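Local coordinates for protein methyltransferase (Pyrococcus horikoshii, PDB 1IXK) that probably transfers a methyl group from S-adenosyl-L-methionine to cytidine in tRNA, at residues P74-G79 with S106-P111; V112-K117 with S134-L139. All blocks are in the same frame, centred on the assembly; numbering follows the deposited sequence.

Interaction 1 (P74-G79 with S106-P111)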
loop_
_atom_site.group_PDB
_atom_site.type_symbol
_atom_site.label_atom_id
_atom_site.label_comp_id
_atom_site.label_asym_id
_atom_site.label_seq_id
_atom_site.Cartn_x
_atom_site.Cartn_y
_atom_site.Cartn_z
ATOM N N PRO A 74 12.141 -6.920 2.596
ATOM C CA PRO A 74 13.156 -5.963 2.140
ATOM C C PRO A 74 12.920 -4.485 2.454
ATOM O O PRO A 74 13.823 -3.788 2.915
ATOM C CB PRO A 74 13.215 -6.220 0.638
ATOM C CG PRO A 74 12.881 -7.682 0.533
ATOM C CD PRO A 74 11.725 -7.804 1.491
ATOM N N TRP A 75 11.702 -4.021 2.210
ATOM C CA TRP A 75 11.354 -2.620 2.401
ATOM C C TRP A 75 10.845 -2.182 3.772
ATOM O O TRP A 75 10.431 -1.035 3.935
ATOM C CB TRP A 75 10.340 -2.226 1.321
ATOM C CG TRP A 75 9.162 -3.166 1.218
ATOM C CD1 TRP A 75 8.023 -3.136 1.969
ATOM C CD2 TRP A 75 9.025 -4.280 0.326
ATOM N NE1 TRP A 75 7.182 -4.155 1.595
ATOM C CE2 TRP A 75 7.768 -4.868 0.582
ATOM C CE3 TRP A 75 9.835 -4.827 -0.681
ATOM C CZ2 TRP A 75 7.308 -5.991 -0.115
ATOM C CZ3 TRP A 75 9.377 -5.946 -1.376
ATOM C CH2 TRP A 75 8.121 -6.508 -1.095
ATOM N N ALA A 76 10.874 -3.077 4.756
ATOM C CA ALA A 76 10.401 -2.735 6.097
ATOM C C ALA A 76 11.207 -3.493 7.144
ATOM O O ALA A 76 11.114 -4.718 7.243
ATOM C CB ALA A 76 8.924 -3.075 6.223
ATOM N N LYS A 77 11.996 -2.766 7.928
ATOM C CA LYS A 77 12.832 -3.396 8.948
ATOM C C LYS A 77 12.048 -4.173 10.008
ATOM O O LYS A 77 12.569 -5.126 10.600
ATOM C CB LYS A 77 13.712 -2.347 9.632
ATOM C CG LYS A 77 12.940 -1.240 10.320
ATOM C CD LYS A 77 13.861 -0.339 11.138
ATOM C CE LYS A 77 14.932 0.301 10.267
ATOM N NZ LYS A 77 14.334 1.120 9.179
ATOM N N GLU A 78 10.805 -3.766 10.245
ATOM C CA GLU A 78 9.954 -4.422 11.238
ATOM C C GLU A 78 9.120 -5.570 10.658
ATOM O O GLU A 78 8.419 -6.262 11.397
ATOM C CB GLU A 78 8.988 -3.407 11.868
ATOM C CG GLU A 78 9.620 -2.243 12.641
ATOM C CD GLU A 78 10.159 -1.135 11.752
ATOM O OE1 GLU A 78 9.784 -1.066 10.561
ATOM O OE2 GLU A 78 10.953 -0.313 12.257
ATOM N N GLY A 79 9.193 -5.775 9.345
ATOM C CA GLY A 79 8.392 -6.813 8.715
ATOM C C GLY A 79 9.090 -8.120 8.384
ATOM O O GLY A 79 10.242 -8.134 7.960
ATOM N N SER A 106 3.389 -6.124 1.068
ATOM C CA SER A 106 3.231 -4.909 0.279
ATOM C C SER A 106 2.604 -3.762 1.066
ATOM O O SER A 106 2.983 -2.603 0.881
ATOM C CB SER A 106 2.398 -5.193 -0.982
ATOM O OG SER A 106 1.073 -5.574 -0.654
ATOM N N SER A 107 1.660 -4.073 1.952
ATOM C CA SER A 107 0.997 -3.037 2.735
ATOM C C SER A 107 1.942 -2.344 3.726
ATOM O O SER A 107 1.604 -1.306 4.281
ATOM C CB SER A 107 -0.217 -3.620 3.478
ATOM O OG SER A 107 0.182 -4.551 4.472
HETATM N N MSE A 108 3.126 -2.915 3.934
HETATM C CA MSE A 108 4.106 -2.334 4.846
HETATM C C MSE A 108 4.926 -1.234 4.169
HETATM O O MSE A 108 5.459 -0.344 4.831
HETATM C CB MSE A 108 5.062 -3.419 5.360
HETATM C CG MSE A 108 4.411 -4.505 6.213
HETATM SE SE MSE A 108 5.625 -5.722 6.848
HETATM C CE MSE A 108 4.546 -7.116 7.169
ATOM N N TYR A 109 5.003 -1.284 2.845
ATOM C CA TYR A 109 5.794 -0.312 2.094
ATOM C C TYR A 109 5.354 1.156 2.217
ATOM O O TYR A 109 6.169 2.018 2.539
ATOM C CB TYR A 109 5.831 -0.716 0.609
ATOM C CG TYR A 109 7.008 -0.167 -0.185
ATOM C CD1 TYR A 109 7.781 0.886 0.301
ATOM C CD2 TYR A 109 7.325 -0.687 -1.440
ATOM C CE1 TYR A 109 8.840 1.409 -0.442
ATOM C CE2 TYR A 109 8.382 -0.169 -2.193
ATOM C CZ TYR A 109 9.130 0.878 -1.685
ATOM O OH TYR A 109 10.165 1.407 -2.422
ATOM N N PRO A 110 4.063 1.459 1.974
ATOM C CA PRO A 110 3.582 2.844 2.061
ATOM C C PRO A 110 3.929 3.616 3.333
ATOM O O PRO A 110 4.490 4.714 3.259
ATOM C CB PRO A 110 2.071 2.700 1.847
ATOM C CG PRO A 110 1.991 1.550 0.897
ATOM C CD PRO A 110 2.982 0.566 1.515
ATOM N N PRO A 111 3.613 3.062 4.516
ATOM C CA PRO A 111 3.940 3.794 5.744
ATOM C C PRO A 111 5.436 4.065 5.888
ATOM O O PRO A 111 5.846 5.159 6.279
ATOM C CB PRO A 111 3.440 2.869 6.857
ATOM C CG PRO A 111 2.420 2.014 6.196
ATOM C CD PRO A 111 2.965 1.777 4.824
#
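Ala76 O is gripped twice, by Gly79 N at 3.0 Å, which closes a type I turn from Ala76 to Gly79, and weakly by Arg72 NE; the two ends of this turn rest on the side chain of selenomethionine Met108. Ala76 CB meets Met108 CB at 4.0 Å, and the chain, extended beyond CG, carries its selenium on to Gly79, with SE 3.5 Å from Gly79 CA. Beside the turn, Trp75 and Tyr109 form an offset stack: the five-membered ring of the indole lies 4.8 Å from the tyrosine ring, centroid to centroid, with planes only 19° apart. The first torsion of Tyr109 (chi1 -157°) swings its ring across so that one face lies over Trp75 CB, a CH-pi contact almost on the ring normal. Tyr109 CB itself sits over the indole face, 3.5 Å from Trp75 CD1. Next to CD1, in the same five-membered ring, Trp75 NE1 donates to Ala105 O, which fixes how the indole is turned. Replacing Trp75 by an alanine would probably leave Ala105 O without this donor and open a gap where the indole lay against Tyr109. The arrangement is the loop of a beta-hairpin, between strands 69-73 and 79-82 of the antiparallel sheet, docked onto helix 105-114, which leads into the Rossmann-like methyltransferase core.

Interaction 2 (V112-K117 with S134-L139)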
loop_
_atom_site.group_PDB
_atom_site.type_symbol
_atom_site.label_atom_id
_atom_site.label_comp_id
_atom_site.label_asym_id
_atom_site.label_seq_id
_atom_site.Cartn_x
_atom_site.Cartn_y
_atom_site.Cartn_z
ATOM N N VAL A 112 6.245 3.055 5.590
ATOM C CA VAL A 112 7.694 3.186 5.705
ATOM C C VAL A 112 8.215 4.226 4.711
ATOM O O VAL A 112 9.056 5.056 5.053
ATOM C CB VAL A 112 8.391 1.826 5.465
ATOM C CG1 VAL A 112 9.903 1.992 5.524
ATOM C CG2 VAL A 112 7.935 0.818 6.521
ATOM N N ALA A 113 7.709 4.183 3.485
ATOM C CA ALA A 113 8.125 5.148 2.469
ATOM C C ALA A 113 7.756 6.573 2.891
ATOM O O ALA A 113 8.528 7.508 2.671
ATOM C CB ALA A 113 7.474 4.816 1.119
ATOM N N LEU A 114 6.581 6.744 3.496
ATOM C CA LEU A 114 6.146 8.073 3.930
ATOM C C LEU A 114 7.080 8.584 5.022
ATOM O O LEU A 114 7.310 9.788 5.150
ATOM C CB LEU A 114 4.704 8.035 4.444
ATOM C CG LEU A 114 4.089 9.405 4.757
ATOM C CD1 LEU A 114 4.162 10.304 3.520
ATOM C CD2 LEU A 114 2.639 9.229 5.196
ATOM N N ASP A 115 7.597 7.656 5.820
ATOM C CA ASP A 115 8.555 7.974 6.879
ATOM C C ASP A 115 8.114 9.100 7.813
ATOM O O ASP A 115 8.828 10.089 7.972
ATOM C CB ASP A 115 9.894 8.347 6.232
ATOM C CG ASP A 115 11.060 8.296 7.201
ATOM O OD1 ASP A 115 12.080 8.963 6.915
ATOM O OD2 ASP A 115 10.975 7.588 8.230
ATOM N N PRO A 116 6.934 8.968 8.440
ATOM C CA PRO A 116 6.424 9.991 9.362
ATOM C C PRO A 116 7.385 10.117 10.545
ATOM O O PRO A 116 7.930 9.119 11.002
ATOM C CB PRO A 116 5.079 9.419 9.820
ATOM C CG PRO A 116 4.715 8.438 8.768
ATOM C CD PRO A 116 6.018 7.818 8.377
ATOM N N LYS A 117 7.585 11.331 11.046
ATOM C CA LYS A 117 8.484 11.538 12.179
ATOM C C LYS A 117 7.721 11.915 13.442
ATOM O O LYS A 117 6.629 12.473 13.378
ATOM C CB LYS A 117 9.492 12.649 11.864
ATOM C CG LYS A 117 10.397 12.358 10.684
ATOM C CD LYS A 117 11.207 11.095 10.916
ATOM C CE LYS A 117 12.174 10.846 9.770
ATOM N NZ LYS A 117 12.958 9.597 9.988
ATOM N N SER A 134 -1.657 2.091 12.057
ATOM C CA SER A 134 -0.896 1.746 13.254
ATOM C C SER A 134 0.607 1.691 12.951
ATOM O O SER A 134 1.437 1.908 13.837
ATOM C CB SER A 134 -1.389 0.409 13.842
ATOM O OG SER A 134 -1.388 -0.632 12.882
ATOM N N TYR A 135 0.964 1.423 11.701
ATOM C CA TYR A 135 2.379 1.393 11.342
ATOM C C TYR A 135 2.884 2.835 11.434
ATOM O O TYR A 135 3.961 3.095 11.982
ATOM C CB TYR A 135 2.576 0.839 9.921
ATOM C CG TYR A 135 3.953 0.239 9.665
ATOM C CD1 TYR A 135 4.147 -0.683 8.636
ATOM C CD2 TYR A 135 5.052 0.567 10.470
ATOM C CE1 TYR A 135 5.394 -1.274 8.415
ATOM C CE2 TYR A 135 6.310 -0.018 10.255
ATOM C CZ TYR A 135 6.469 -0.940 9.224
ATOM O OH TYR A 135 7.694 -1.540 9.002
ATOM N N LEU A 136 2.097 3.776 10.910
ATOM C CA LEU A 136 2.470 5.189 10.970
ATOM C C LEU A 136 2.675 5.584 12.429
ATOM O O LEU A 136 3.624 6.298 12.762
ATOM C CB LEU A 136 1.372 6.081 10.369
ATOM C CG LEU A 136 1.023 5.921 8.889
ATOM C CD1 LEU A 136 -0.207 6.767 8.569
ATOM C CD2 LEU A 136 2.209 6.329 8.011
ATOM N N ALA A 137 1.783 5.112 13.293
ATOM C CA ALA A 137 1.863 5.420 14.713
ATOM C C ALA A 137 3.162 4.964 15.375
ATOM O O ALA A 137 3.754 5.716 16.149
ATOM C CB ALA A 137 0.662 4.815 15.455
ATOM N N GLN A 138 3.614 3.745 15.092
ATOM C CA GLN A 138 4.843 3.284 15.726
ATOM C C GLN A 138 6.062 3.986 15.134
ATOM O O GLN A 138 7.045 4.233 15.832
ATOM C CB GLN A 138 4.972 1.749 15.654
ATOM C CG GLN A 138 5.190 1.133 14.283
ATOM C CD GLN A 138 5.242 -0.390 14.345
ATOM O OE1 GLN A 138 4.232 -1.050 14.609
ATOM N NE2 GLN A 138 6.422 -0.954 14.111
ATOM N N LEU A 139 5.990 4.348 13.859
ATOM C CA LEU A 139 7.099 5.051 13.228
ATOM C C LEU A 139 7.208 6.444 13.847
ATOM O O LEU A 139 8.297 7.016 13.932
ATOM C CB LEU A 139 6.875 5.145 11.711
ATOM C CG LEU A 139 7.038 3.830 10.932
ATOM C CD1 LEU A 139 6.504 3.991 9.511
ATOM C CD2 LEU A 139 8.506 3.428 10.906
#
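Pro116 and Leu136 make the tightest apolar contact between residues 112-117 and 134-139: Pro116 CG lies 3.4 Å from Leu136 CD2, closer than ordinary van der Waals packing, with the two side chains crossing at about a right angle. The same methyl group also reaches Leu114 CD2 at 4.1 Å, so one branch of Leu136 serves both the end of the helix and the loop that follows. One turn further on, Leu139 CD1 touches both Pro116 CD and Val112 N, 4.0 Å from each. Val112 CG2 packs obliquely against the hydroxyl end of Tyr135, 3.4 Å from OH, whose polar partner is Glu78. Charge enters only within residues 112-117, where Lys117 NZ lies 3.3 Å from both OD1 and OD2 of Asp115, a salt bridge with two weak hydrogen bonds. Asp115 takes positive phi (51°) as the helix ends, redirecting the chain so that the Pro116 ring meets the second helix. With no hydrogen bond spanning the two segments, their association depends on shape and apolar burial, while Tyr135 OH turns to Glu78 and Asp115 pairs with Lys117 in its own segment.

Overall arrangement
Interactions 1 and 2 follow one another along the chain and share helix 105-114, their centres lying about 10 Å apart. The first half of that helix receives the turn between strands 69-73 and 79-82, part of the antiparallel N-terminal sheet; its last turn and the loop beyond pack on helix 131-139, which follows strand 121-124 of the mixed sheet. The two contacts also touch directly, Ala76 CB of the N-terminal turn packing 3.4 Å from Tyr135 OH on helix 131-139. Helix 105-114 thus couples the two sheets close to the predicted S-adenosyl-L-methionine site, with Lys132 near both contacts, and the predicted nucleophile Cys247 lies near interaction 1.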